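Local coordinates for protein peptidoglycan D,D-transpeptidase FtsI (Yersinia pestis, PDB 6SYN) that probably catalyses the D,D-transpeptidation that cross-links peptidoglycan in the division septum and is a target of beta-lactam antibiotics, at residues N34-D39 against R86-A91; D142-G147 against A173-V178; L277-N282 against V309-L314; K332-G337 against P370-R375; M415-A420 against G433-I438. One frame throughout, in Å; residues are numbered along the deposited sequence.

Contact 1 (N34-D39 against R86-A91); sequences NAVWAD and RQVNPA
One backbone hydrogen bond joins the two segments: the amide N of Val-88 gives a 3.1 Å hydrogen bond to O of Asn-34. The same oxygen also receives a CA-H...O contact from Gln-87, whose CA is 3.5 Å away.

Here two antiparallel strands of the N-terminal domain diverge. Strand 26-38 and strand 82-88 pair properly further along, where the backbone of Val-36 bonds to Leu-84 and Ala-85; at Arg-86 the chain turns a corner, and from Asn-89, an N-cap residue whose OD1 takes the N-H of Ile-92, it enters helix 90-97.

Apolar contacts are few. Val-36 and Val-88 meet through single methyls, CG2 of the former 4.3 Å from CG1 of the latter. The methyl of Ala-35 packs in plain van der Waals fashion on the backbone carbonyl of Arg-86. A looser contact of the same kind joins Asn-34 and Pro-90: Asn-34 swings its amide beside its own backbone N (chi1 -38°), which leaves OD1 4.1 Å from CD of Pro-90, the two side chains crossing at about a right angle.

The Arg-86 side chain leads away from segment 34-39, and its NH1 bonds to O of Asn-230. Ala-35 and Val-36 also rest on Glu-109 and Leu-106 of strand 104-113, the other neighbour of strand 26-38.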
# COMPACT_ATOMS: atom_id res chain seq x y z
N ASN A 34 32.92 -11.65 -3.16
CA ASN A 34 34.03 -10.69 -2.89
C ASN A 34 33.48 -9.29 -3.20
O ASN A 34 32.90 -9.12 -4.30
CB ASN A 34 35.28 -11.00 -3.71
CG ASN A 34 35.56 -12.48 -3.87
OD1 ASN A 34 35.98 -12.93 -4.94
ND2 ASN A 34 35.34 -13.25 -2.81
N ALA A 35 33.61 -8.36 -2.26
CA ALA A 35 33.08 -6.98 -2.35
C ALA A 35 34.25 -5.98 -2.29
O ALA A 35 35.29 -6.32 -1.70
CB ALA A 35 32.10 -6.72 -1.23
N VAL A 36 34.06 -4.81 -2.89
CA VAL A 36 35.07 -3.71 -2.93
C VAL A 36 34.52 -2.54 -2.12
O VAL A 36 33.44 -2.03 -2.47
CB VAL A 36 35.44 -3.30 -4.37
CG1 VAL A 36 36.42 -2.14 -4.38
CG2 VAL A 36 36.00 -4.48 -5.15
N TRP A 37 35.25 -2.15 -1.08
CA TRP A 37 34.92 -0.99 -0.22
C TRP A 37 36.15 -0.09 -0.13
O TRP A 37 37.27 -0.58 -0.34
CB TRP A 37 34.41 -1.44 1.14
CG TRP A 37 35.38 -2.23 1.97
CD1 TRP A 37 35.65 -3.57 1.88
CD2 TRP A 37 36.16 -1.74 3.07
NE1 TRP A 37 36.56 -3.93 2.83
CE2 TRP A 37 36.89 -2.83 3.58
CE3 TRP A 37 36.32 -0.48 3.66
CZ2 TRP A 37 37.78 -2.69 4.65
CZ3 TRP A 37 37.19 -0.35 4.72
CH2 TRP A 37 37.91 -1.44 5.20
N ALA A 38 35.92 1.20 0.11
CA ALA A 38 36.97 2.21 0.35
C ALA A 38 36.88 2.64 1.82
O ALA A 38 35.75 2.69 2.34
CB ALA A 38 36.81 3.37 -0.59
N ASP A 39 38.03 2.84 2.46
CA ASP A 39 38.15 3.49 3.80
C ASP A 39 38.35 4.97 3.55
O ASP A 39 39.49 5.44 3.52
CB ASP A 39 39.32 2.91 4.60
CG ASP A 39 39.45 3.46 6.01
OD1 ASP A 39 39.03 4.61 6.25
OD2 ASP A 39 39.98 2.72 6.86
N ARG A 86 29.32 -4.24 -4.40
CA ARG A 86 28.84 -5.32 -3.49
C ARG A 86 29.42 -6.66 -3.96
O ARG A 86 29.60 -7.56 -3.12
CB ARG A 86 27.31 -5.33 -3.44
CG ARG A 86 26.71 -4.08 -2.82
CD ARG A 86 25.30 -4.30 -2.29
NE ARG A 86 24.60 -3.04 -2.10
CZ ARG A 86 24.50 -2.37 -0.94
NH1 ARG A 86 23.83 -1.23 -0.91
NH2 ARG A 86 25.04 -2.84 0.17
N GLN A 87 29.73 -6.75 -5.26
CA GLN A 87 30.00 -8.01 -5.99
C GLN A 87 31.00 -7.73 -7.11
O GLN A 87 30.78 -6.77 -7.88
CB GLN A 87 28.69 -8.53 -6.57
CG GLN A 87 28.55 -10.05 -6.56
CD GLN A 87 27.17 -10.47 -7.00
OE1 GLN A 87 26.27 -10.68 -6.19
NE2 GLN A 87 26.98 -10.58 -8.31
N VAL A 88 32.06 -8.53 -7.20
CA VAL A 88 33.01 -8.52 -8.35
C VAL A 88 33.68 -9.90 -8.45
O VAL A 88 33.95 -10.49 -7.38
CB VAL A 88 34.02 -7.36 -8.22
CG1 VAL A 88 35.38 -7.81 -7.72
CG2 VAL A 88 34.14 -6.60 -9.53
N ASN A 89 33.89 -10.38 -9.68
CA ASN A 89 34.48 -11.71 -9.98
C ASN A 89 35.94 -11.71 -9.55
O ASN A 89 36.58 -10.66 -9.50
CB ASN A 89 34.28 -12.11 -11.45
CG ASN A 89 35.00 -11.23 -12.45
OD1 ASN A 89 35.79 -10.36 -12.09
ND2 ASN A 89 34.74 -11.44 -13.73
N PRO A 90 36.51 -12.88 -9.15
CA PRO A 90 37.94 -12.99 -8.84
C PRO A 90 38.89 -12.19 -9.75
O PRO A 90 39.75 -11.53 -9.20
CB PRO A 90 38.16 -14.50 -9.03
CG PRO A 90 36.88 -15.11 -8.51
CD PRO A 90 35.79 -14.13 -8.90
N ALA A 91 38.71 -12.27 -11.07
CA ALA A 91 39.57 -11.62 -12.10
C ALA A 91 39.72 -10.13 -11.79
O ALA A 91 40.88 -9.66 -11.66
CB ALA A 91 38.97 -11.80 -13.48

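Contact 2 (D142-G147 against A173-V178); sequences DRWLTG and AAHNLV
Trp-144 carries its indole with CG opposite the backbone N (chi1 172°), while His-175 folds its imidazole back beside its own N (chi1 -81°), and these two rotations lay the rings one over the other. The six-membered ring of Trp-144 and the His-175 ring form a face-to-face stack, centroids 4.0 Å apart and planes 20° from parallel. CB of His-175 covers the same face further along, a CH-pi contact 3.4 Å from the centroid of the Trp-144 five-membered ring. At the indole edge, near its plane, NE1 of Trp-144 makes a weak hydrogen bond of 3.3 Å to O of Asn-176. A second weak bond, 3.0 Å long, runs from the N of His-175 to O of Trp-144, so the stack does most of the joining.

Beside the stack, CD2 of Leu-145 approaches O of His-175 at 3.5 Å and CB of Leu-177 at 4.2 Å. The methyl of Ala-174 rests against O of Leu-145.

The contact, mostly at the surface, ties the short helix 142-145 of the N-terminal region to the chain leading into strand 177-178 of the mixed sheet. Its buried part is where Leu-145 and Leu-177 meet helix 136-140 through Glu-138 and Val-137; strand 177-178 pairs in parallel with strand 19-20, and the Asn-176 amide oxygen takes the N-H of Met-18 just before that strand.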
# COMPACT_ATOMS: atom_id res chain seq x y z
N ASP A 142 14.50 -9.04 12.35
CA ASP A 142 15.98 -9.02 12.21
C ASP A 142 16.61 -10.12 13.07
O ASP A 142 17.45 -10.86 12.55
CB ASP A 142 16.60 -7.66 12.56
CG ASP A 142 18.10 -7.60 12.27
OD1 ASP A 142 18.48 -7.87 11.11
OD2 ASP A 142 18.87 -7.29 13.20
N ARG A 143 16.20 -10.20 14.34
CA ARG A 143 16.77 -11.12 15.37
C ARG A 143 16.52 -12.57 14.92
O ARG A 143 17.50 -13.35 14.86
CB ARG A 143 16.15 -10.80 16.73
CG ARG A 143 16.60 -11.71 17.86
CD ARG A 143 17.84 -11.21 18.59
NE ARG A 143 18.24 -12.18 19.60
CZ ARG A 143 18.91 -13.31 19.35
NH1 ARG A 143 19.28 -13.63 18.12
NH2 ARG A 143 19.22 -14.12 20.35
N TRP A 144 15.26 -12.89 14.62
CA TRP A 144 14.79 -14.18 14.03
C TRP A 144 15.71 -14.61 12.88
O TRP A 144 16.13 -15.79 12.87
CB TRP A 144 13.34 -13.98 13.57
CG TRP A 144 12.74 -15.11 12.78
CD1 TRP A 144 12.67 -15.21 11.43
CD2 TRP A 144 12.07 -16.27 13.30
NE1 TRP A 144 12.02 -16.35 11.06
CE2 TRP A 144 11.64 -17.03 12.20
CE3 TRP A 144 11.81 -16.75 14.59
CZ2 TRP A 144 10.96 -18.23 12.34
CZ3 TRP A 144 11.13 -17.94 14.73
CH2 TRP A 144 10.72 -18.67 13.62
N LEU A 145 16.04 -13.68 11.98
CA LEU A 145 16.82 -13.94 10.74
C LEU A 145 18.32 -14.10 11.05
O LEU A 145 18.95 -14.95 10.40
CB LEU A 145 16.57 -12.79 9.76
CG LEU A 145 15.17 -12.74 9.16
CD1 LEU A 145 14.89 -11.38 8.52
CD2 LEU A 145 14.98 -13.85 8.14
N THR A 146 18.87 -13.32 11.98
CA THR A 146 20.32 -13.28 12.29
C THR A 146 20.71 -14.48 13.15
O THR A 146 19.88 -14.92 13.98
CB THR A 146 20.73 -11.94 12.94
OG1 THR A 146 22.13 -11.99 13.23
CG2 THR A 146 19.99 -11.63 14.21
N GLY A 147 21.93 -15.00 12.95
CA GLY A 147 22.52 -16.11 13.73
C GLY A 147 24.04 -16.02 13.78
O GLY A 147 24.54 -15.24 14.62
N ALA A 173 19.04 -20.36 15.94
CA ALA A 173 19.25 -18.90 16.08
C ALA A 173 18.76 -18.18 14.81
O ALA A 173 17.83 -17.34 14.93
CB ALA A 173 20.71 -18.61 16.36
N ALA A 174 19.36 -18.47 13.65
CA ALA A 174 18.95 -17.94 12.33
C ALA A 174 17.86 -18.84 11.73
O ALA A 174 18.05 -20.07 11.72
CB ALA A 174 20.14 -17.82 11.41
N HIS A 175 16.76 -18.24 11.27
CA HIS A 175 15.51 -18.91 10.82
C HIS A 175 15.10 -18.41 9.44
O HIS A 175 15.16 -17.18 9.22
CB HIS A 175 14.36 -18.61 11.80
CG HIS A 175 14.34 -19.44 13.04
ND1 HIS A 175 14.09 -20.80 13.02
CD2 HIS A 175 14.47 -19.09 14.34
CE1 HIS A 175 14.11 -21.27 14.25
NE2 HIS A 175 14.33 -20.24 15.08
N ASN A 176 14.63 -19.30 8.56
CA ASN A 176 13.96 -18.90 7.30
C ASN A 176 12.60 -18.29 7.65
O ASN A 176 12.02 -18.68 8.70
CB ASN A 176 13.80 -20.06 6.33
CG ASN A 176 15.13 -20.62 5.88
OD1 ASN A 176 16.08 -19.86 5.68
ND2 ASN A 176 15.22 -21.93 5.75
N LEU A 177 12.12 -17.37 6.81
CA LEU A 177 10.82 -16.67 6.98
C LEU A 177 9.95 -16.97 5.76
O LEU A 177 10.46 -16.84 4.63
CB LEU A 177 11.10 -15.17 7.13
CG LEU A 177 9.89 -14.28 7.43
CD1 LEU A 177 9.09 -14.81 8.60
CD2 LEU A 177 10.33 -12.85 7.70
N VAL A 178 8.71 -17.41 5.97
CA VAL A 178 7.72 -17.64 4.88
C VAL A 178 6.67 -16.53 4.99
O VAL A 178 5.87 -16.56 5.94
CB VAL A 178 7.11 -19.05 4.96
CG1 VAL A 178 6.08 -19.30 3.86
CG2 VAL A 178 8.19 -20.12 4.93

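Contact 3 (L277-N282 against V309-L314); sequences LPYFVN and VSKLAL
The Tyr-279 ring has the aliphatic end of Lys-311 over one face and the hydroxyl of Ser-310 at its edge, in the ring plane. CE of Lys-311 stands over the centre of the ring, 4.1 Å from its centroid and only 10° off the normal, so this is a CH-pi contact; the ammonium beyond it, with NZ at 5.2 Å from the centroid, adds at most a weak cation-pi attraction. Here the small hairpin of strands 279-281 and 284-286 is fastened to helix 306-314 of the transpeptidase domain. That helix opens with Asn-306, two residues after Ser-304; both line the ligand pocket and fit the SxN motif of penicillin-binding proteins.

Tyrosine and lysine run past each other in opposite directions. With CG of Lys-311 beside its own backbone N (chi1 -81°) and the chain extended from there, the shaft travels from the phenol end of the ring back toward the hairpin, where its NZ bonds to the carbonyl of Asn-275. The phenol donates to the serine, OH of Tyr-279 lying 2.5 Å from OG of Ser-310, and the serine in turn bonds to O of Val-307 one turn back.

An apolar pair continues the contact toward Val-281. Val-281 and Leu-314 meet tip to tip, with CG2 of the valine 4.1 Å from CD1 of the leucine, and that same CD1 is 3.7 Å from OH of Tyr-279. A bridging water sits 2.8 Å from NZ of Lys-311 and donates to O of Leu-277 at 2.7 Å.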
# COMPACT_ATOMS: atom_id res chain seq x y z
N LEU A 277 -31.55 16.32 -3.53
CA LEU A 277 -31.38 17.74 -3.93
C LEU A 277 -30.45 18.44 -2.94
O LEU A 277 -30.32 18.01 -1.79
CB LEU A 277 -32.75 18.42 -3.99
CG LEU A 277 -33.66 17.93 -5.11
CD1 LEU A 277 -35.09 18.39 -4.88
CD2 LEU A 277 -33.15 18.40 -6.47
N PRO A 278 -29.77 19.54 -3.34
CA PRO A 278 -28.92 20.30 -2.42
C PRO A 278 -29.73 20.80 -1.22
O PRO A 278 -30.86 21.20 -1.43
CB PRO A 278 -28.43 21.48 -3.26
CG PRO A 278 -28.57 21.01 -4.69
CD PRO A 278 -29.80 20.13 -4.69
N TYR A 279 -29.17 20.72 -0.02
CA TYR A 279 -29.78 21.24 1.23
C TYR A 279 -28.68 21.76 2.16
O TYR A 279 -27.48 21.61 1.83
CB TYR A 279 -30.68 20.18 1.89
CG TYR A 279 -29.98 19.12 2.70
CD1 TYR A 279 -29.07 18.25 2.12
CD2 TYR A 279 -30.27 18.95 4.04
CE1 TYR A 279 -28.45 17.25 2.86
CE2 TYR A 279 -29.65 17.96 4.80
CZ TYR A 279 -28.74 17.11 4.21
OH TYR A 279 -28.14 16.13 4.94
N PHE A 280 -29.09 22.38 3.27
CA PHE A 280 -28.18 23.05 4.23
C PHE A 280 -28.11 22.24 5.53
O PHE A 280 -29.13 21.68 5.99
CB PHE A 280 -28.58 24.51 4.45
CG PHE A 280 -28.17 25.44 3.33
CD1 PHE A 280 -26.83 25.75 3.12
CD2 PHE A 280 -29.12 26.01 2.49
CE1 PHE A 280 -26.46 26.61 2.09
CE2 PHE A 280 -28.74 26.86 1.46
CZ PHE A 280 -27.41 27.16 1.26
N VAL A 281 -26.89 22.18 6.06
CA VAL A 281 -26.49 21.55 7.35
C VAL A 281 -25.58 22.57 8.05
O VAL A 281 -24.45 22.79 7.57
CB VAL A 281 -25.80 20.20 7.07
CG1 VAL A 281 -25.26 19.53 8.32
CG2 VAL A 281 -26.74 19.25 6.32
N ASN A 282 -26.10 23.23 9.09
CA ASN A 282 -25.40 24.29 9.87
C ASN A 282 -24.99 25.46 8.96
O ASN A 282 -23.97 26.12 9.27
CB ASN A 282 -24.13 23.78 10.57
CG ASN A 282 -24.37 22.71 11.63
OD1 ASN A 282 -23.45 21.96 11.96
ND2 ASN A 282 -25.57 22.64 12.18
N VAL A 309 -26.00 9.97 1.66
CA VAL A 309 -25.32 9.40 2.87
C VAL A 309 -25.40 10.40 4.03
O VAL A 309 -25.46 9.93 5.19
CB VAL A 309 -23.86 8.98 2.60
CG1 VAL A 309 -23.78 7.80 1.65
CG2 VAL A 309 -22.98 10.12 2.12
N SER A 310 -25.39 11.71 3.76
CA SER A 310 -25.52 12.76 4.80
C SER A 310 -26.89 12.63 5.47
O SER A 310 -26.98 12.77 6.70
CB SER A 310 -25.32 14.15 4.25
OG SER A 310 -26.52 14.63 3.67
N LYS A 311 -27.93 12.36 4.67
CA LYS A 311 -29.31 12.22 5.19
C LYS A 311 -29.40 10.93 6.02
O LYS A 311 -30.15 10.94 7.02
CB LYS A 311 -30.34 12.30 4.06
CG LYS A 311 -30.66 13.73 3.63
CD LYS A 311 -31.54 13.83 2.41
CE LYS A 311 -31.91 15.26 2.08
NZ LYS A 311 -33.15 15.35 1.27
N LEU A 312 -28.64 9.89 5.66
CA LEU A 312 -28.64 8.57 6.37
C LEU A 312 -27.93 8.72 7.73
O LEU A 312 -28.49 8.26 8.74
CB LEU A 312 -27.97 7.50 5.50
CG LEU A 312 -28.69 7.13 4.21
CD1 LEU A 312 -27.93 6.04 3.46
CD2 LEU A 312 -30.12 6.69 4.47
N ALA A 313 -26.76 9.35 7.74
CA ALA A 313 -26.00 9.72 8.96
C ALA A 313 -26.90 10.47 9.94
O ALA A 313 -26.95 10.06 11.11
CB ALA A 313 -24.80 10.55 8.59
N LEU A 314 -27.58 11.53 9.48
CA LEU A 314 -28.29 12.51 10.34
C LEU A 314 -29.67 11.98 10.77
O LEU A 314 -30.27 12.60 11.66
CB LEU A 314 -28.41 13.85 9.61
CG LEU A 314 -27.13 14.69 9.58
CD1 LEU A 314 -27.22 15.80 8.53
CD2 LEU A 314 -26.83 15.30 10.95
O HOH W 1 -32.50 17.49 -0.37

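Contact 4 (K332-G337 against P370-R375); sequences KATNLG and PLQLAR
Helix 370-381 lies against the central sheet of the transpeptidase domain, and from its first turns Leu-371, Gln-372 and Arg-375 reach out to grip the loop 332-337. Two side chains serve loop carbonyls. NE2 of Gln-372 gives a 2.8 Å hydrogen bond to O of Lys-332, arriving above the carbonyl plane rather than on a lone pair. Arg-375, its chain bent at chi3 (43°), turns its guanidinium edge to the loop: NH1 bonds to O of Ala-333 at 3.3 Å, again from above that carbonyl's plane, and NH2 makes a weak, long bond to the oxygen already held by Gln-372. Water links NH1 of Arg-375 (2.9 Å) to O of Thr-334.

Thr-334 wedges between these groups. Its CG2 touches CG of Gln-372 at 3.5 Å and covers one guanidinium face, while OG1 bonds to Glu-341. Further along, Leu-336 and Leu-371 meet tip to tip, CD1 of the first 3.4 Å from CD2 of the second.

On its other side the helix packs through Ala-374 on Val-208 and Val-474 of strands 204-211 and 471-478, the layering of helices on an antiparallel sheet typical of the penicillin-binding and beta-lactamase fold.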
# COMPACT_ATOMS: atom_id res chain seq x y z
N LYS A 332 -7.84 1.46 14.75
CA LYS A 332 -7.33 0.24 15.42
C LYS A 332 -6.04 -0.22 14.74
O LYS A 332 -5.99 -0.22 13.49
CB LYS A 332 -8.38 -0.88 15.34
CG LYS A 332 -9.57 -0.72 16.28
CD LYS A 332 -10.59 -1.81 16.06
CE LYS A 332 -11.86 -1.62 16.87
NZ LYS A 332 -12.84 -2.70 16.61
N ALA A 333 -5.05 -0.63 15.54
CA ALA A 333 -3.75 -1.13 15.06
C ALA A 333 -3.99 -2.33 14.13
O ALA A 333 -4.98 -3.05 14.34
CB ALA A 333 -2.85 -1.49 16.22
N THR A 334 -3.13 -2.47 13.12
CA THR A 334 -3.17 -3.57 12.11
C THR A 334 -2.26 -4.70 12.62
O THR A 334 -2.50 -5.86 12.24
CB THR A 334 -2.90 -2.97 10.72
OG1 THR A 334 -1.72 -2.17 10.78
CG2 THR A 334 -4.04 -2.10 10.23
N ASN A 335 -1.30 -4.37 13.50
CA ASN A 335 -0.50 -5.30 14.35
C ASN A 335 0.40 -6.22 13.51
O ASN A 335 0.52 -7.40 13.89
CB ASN A 335 -1.40 -6.15 15.27
CG ASN A 335 -2.19 -5.35 16.28
OD1 ASN A 335 -3.38 -5.60 16.46
ND2 ASN A 335 -1.55 -4.41 16.95
N LEU A 336 1.04 -5.71 12.46
CA LEU A 336 1.90 -6.54 11.57
C LEU A 336 3.36 -6.50 12.02
O LEU A 336 4.15 -7.29 11.48
CB LEU A 336 1.77 -6.07 10.12
CG LEU A 336 0.47 -6.48 9.43
CD1 LEU A 336 0.46 -5.98 8.00
CD2 LEU A 336 0.29 -7.99 9.48
N GLY A 337 3.70 -5.62 12.97
CA GLY A 337 5.04 -5.53 13.59
C GLY A 337 6.03 -4.76 12.73
O GLY A 337 7.22 -4.77 13.08
N PRO A 370 -3.84 2.92 4.04
CA PRO A 370 -4.33 2.04 2.98
C PRO A 370 -4.58 0.60 3.46
O PRO A 370 -5.59 0.03 3.09
CB PRO A 370 -3.21 2.12 1.94
CG PRO A 370 -2.71 3.54 2.09
CD PRO A 370 -2.73 3.78 3.59
N LEU A 371 -3.67 0.06 4.29
CA LEU A 371 -3.80 -1.30 4.88
C LEU A 371 -5.08 -1.38 5.72
O LEU A 371 -5.78 -2.43 5.64
CB LEU A 371 -2.56 -1.62 5.72
CG LEU A 371 -2.59 -2.99 6.41
CD1 LEU A 371 -2.79 -4.11 5.40
CD2 LEU A 371 -1.34 -3.22 7.24
N GLN A 372 -5.39 -0.33 6.48
CA GLN A 372 -6.61 -0.26 7.34
C GLN A 372 -7.85 -0.35 6.44
O GLN A 372 -8.80 -1.07 6.82
CB GLN A 372 -6.61 1.00 8.19
CG GLN A 372 -5.90 0.83 9.52
CD GLN A 372 -6.05 2.05 10.39
OE1 GLN A 372 -5.94 3.18 9.92
NE2 GLN A 372 -6.31 1.83 11.67
N LEU A 373 -7.81 0.34 5.30
CA LEU A 373 -8.92 0.39 4.31
C LEU A 373 -9.10 -0.98 3.64
O LEU A 373 -10.25 -1.35 3.36
CB LEU A 373 -8.62 1.49 3.28
CG LEU A 373 -9.73 1.78 2.27
CD1 LEU A 373 -11.02 2.18 2.97
CD2 LEU A 373 -9.31 2.87 1.29
N ALA A 374 -8.00 -1.70 3.39
CA ALA A 374 -8.01 -3.05 2.78
C ALA A 374 -8.73 -4.01 3.72
O ALA A 374 -9.52 -4.84 3.22
CB ALA A 374 -6.60 -3.50 2.50
N ARG A 375 -8.49 -3.89 5.02
CA ARG A 375 -9.12 -4.75 6.05
C ARG A 375 -10.63 -4.46 6.12
O ARG A 375 -11.39 -5.43 6.29
CB ARG A 375 -8.43 -4.56 7.40
CG ARG A 375 -8.85 -5.60 8.44
CD ARG A 375 -8.30 -5.33 9.82
NE ARG A 375 -8.41 -3.93 10.19
CZ ARG A 375 -7.65 -3.31 11.09
NH1 ARG A 375 -6.72 -3.98 11.74
NH2 ARG A 375 -7.84 -2.03 11.33
O HOH W 2 -5.39 -6.58 11.76

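Contact 5 (M415-A420 against G433-I438); sequences MMESVA and GYRIAI
Glu-417 and Arg-435 form a side-on salt bridge, each carboxylate oxygen using its syn lone pair. OE1 of Glu-417 is 2.7 Å from NH2 of Arg-435, and OE2 takes the straighter bond, 3.2 Å from NE at 166°. These two bonds to separate oxygens fix the rotation of the guanidinium, its plane 29° from that of the carboxylate; a bend in the arginine chain (chi3 53°) brings NE and NH2 to the acid, with OE2 in the guanidinium plane and OE1 tilted from it.

Next to the bridge the backbones run close: CA of Glu-417 donates a CA-H...O contact of 3.2 Å to O of Ile-436, and the N of Ile-438 makes a weak bond to O of Met-416. Apolar contacts flank them. CB of Met-416 rests on CB of Ala-437 at 3.7 Å, and CG1 of Val-419 lies 3.7 Å from CG1 of Ile-438, the two side chains crossing obliquely.

Further out, Met-415 packs on helix 297-303, Met-416 on Pro-256 of helix 255-264 and Ile-438 on Phe-495 of helix 492-505. The contact sets the end of helix 406-416 against the start of strand 437-446, the edge strand of the central sheet, which carries pocket residues Thr-440 and Gly-441 in what reads as the KTG motif of penicillin-binding transpeptidases.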
# COMPACT_ATOMS: atom_id res chain seq x y z
N MET A 415 -25.45 -4.27 -3.86
CA MET A 415 -25.60 -2.82 -4.20
C MET A 415 -24.31 -2.29 -4.83
O MET A 415 -24.40 -1.48 -5.78
CB MET A 415 -25.92 -1.98 -2.96
CG MET A 415 -27.38 -1.97 -2.59
SD MET A 415 -27.63 -1.20 -0.98
CE MET A 415 -29.38 -1.54 -0.73
N MET A 416 -23.15 -2.72 -4.33
CA MET A 416 -21.82 -2.20 -4.75
C MET A 416 -21.47 -2.68 -6.17
O MET A 416 -20.54 -2.09 -6.76
CB MET A 416 -20.72 -2.62 -3.76
CG MET A 416 -20.73 -1.78 -2.50
SD MET A 416 -20.01 -2.66 -1.09
CE MET A 416 -18.27 -2.61 -1.50
N GLU A 417 -22.20 -3.67 -6.71
CA GLU A 417 -22.02 -4.18 -8.10
C GLU A 417 -22.41 -3.09 -9.11
O GLU A 417 -21.91 -3.12 -10.25
CB GLU A 417 -22.90 -5.41 -8.35
CG GLU A 417 -22.50 -6.59 -7.49
CD GLU A 417 -22.85 -7.95 -8.07
OE1 GLU A 417 -23.35 -8.79 -7.31
OE2 GLU A 417 -22.60 -8.16 -9.27
N SER A 418 -23.29 -2.20 -8.67
CA SER A 418 -23.87 -1.07 -9.44
C SER A 418 -22.78 -0.08 -9.88
O SER A 418 -22.99 0.62 -10.89
CB SER A 418 -24.91 -0.38 -8.59
OG SER A 418 -25.70 0.49 -9.38
N VAL A 419 -21.66 -0.01 -9.15
CA VAL A 419 -20.63 1.05 -9.34
C VAL A 419 -19.84 0.74 -10.62
O VAL A 419 -19.48 1.70 -11.32
CB VAL A 419 -19.74 1.18 -8.09
CG1 VAL A 419 -18.64 2.22 -8.26
CG2 VAL A 419 -20.57 1.51 -6.86
N ALA A 420 -19.61 -0.54 -10.94
CA ALA A 420 -18.87 -1.01 -12.14
C ALA A 420 -19.83 -1.44 -13.26
O ALA A 420 -19.33 -1.90 -14.31
CB ALA A 420 -17.94 -2.13 -11.76
N GLY A 433 -16.14 -11.15 -17.66
CA GLY A 433 -16.53 -12.51 -17.25
C GLY A 433 -16.65 -12.66 -15.74
O GLY A 433 -16.82 -13.80 -15.29
N TYR A 434 -16.55 -11.55 -15.00
CA TYR A 434 -16.61 -11.53 -13.51
C TYR A 434 -17.51 -10.38 -13.05
O TYR A 434 -17.52 -9.31 -13.71
CB TYR A 434 -15.22 -11.34 -12.90
CG TYR A 434 -14.27 -12.50 -13.06
CD1 TYR A 434 -14.25 -13.55 -12.16
CD2 TYR A 434 -13.35 -12.52 -14.10
CE1 TYR A 434 -13.35 -14.60 -12.29
CE2 TYR A 434 -12.46 -13.57 -14.25
CZ TYR A 434 -12.45 -14.61 -13.35
OH TYR A 434 -11.57 -15.64 -13.49
N ARG A 435 -18.23 -10.60 -11.95
CA ARG A 435 -19.01 -9.59 -11.19
C ARG A 435 -18.13 -9.04 -10.07
O ARG A 435 -17.43 -9.86 -9.42
CB ARG A 435 -20.26 -10.21 -10.57
CG ARG A 435 -21.15 -10.97 -11.54
CD ARG A 435 -22.05 -11.94 -10.80
NE ARG A 435 -22.81 -11.31 -9.73
CZ ARG A 435 -23.47 -11.96 -8.77
NH1 ARG A 435 -23.46 -13.29 -8.72
NH2 ARG A 435 -24.13 -11.28 -7.85
N ILE A 436 -18.16 -7.73 -9.83
CA ILE A 436 -17.31 -7.06 -8.81
C ILE A 436 -18.15 -6.09 -7.97
O ILE A 436 -19.10 -5.50 -8.52
CB ILE A 436 -16.08 -6.35 -9.44
CG1 ILE A 436 -16.45 -5.11 -10.25
CG2 ILE A 436 -15.26 -7.33 -10.26
CD1 ILE A 436 -15.25 -4.33 -10.75
N ALA A 437 -17.81 -5.96 -6.69
CA ALA A 437 -18.39 -5.00 -5.73
C ALA A 437 -17.30 -4.00 -5.31
O ALA A 437 -16.46 -4.33 -4.45
CB ALA A 437 -18.95 -5.76 -4.54
N ILE A 438 -17.33 -2.82 -5.94
CA ILE A 438 -16.37 -1.71 -5.68
C ILE A 438 -17.12 -0.47 -5.19
O ILE A 438 -18.34 -0.37 -5.39
CB ILE A 438 -15.56 -1.37 -6.95
CG1 ILE A 438 -16.43 -0.72 -8.03
CG2 ILE A 438 -14.84 -2.60 -7.47
CD1 ILE A 438 -15.64 0.09 -9.05

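Contacts 1 and 2 belong to the N-terminal part of the molecule and reach the same mixed sheet, their centres 26 Å apart. Contacts 3, 4 and 5 all fall in the transpeptidase domain. Contact 4 is nearest the middle of the chain, about 10 Å from its centre, and comes within about 8 Å of contact 2 at the nearest atoms, so it probably stands close to where the two parts meet. Contacts 3 and 5, with centres 26 Å apart, both lie near the bound ligand: the Ser-310 side chain is about 10 Å from it and that of Val-419 about 7 Å. Contact 1 is remote, its centre 67 Å from that of contact 3.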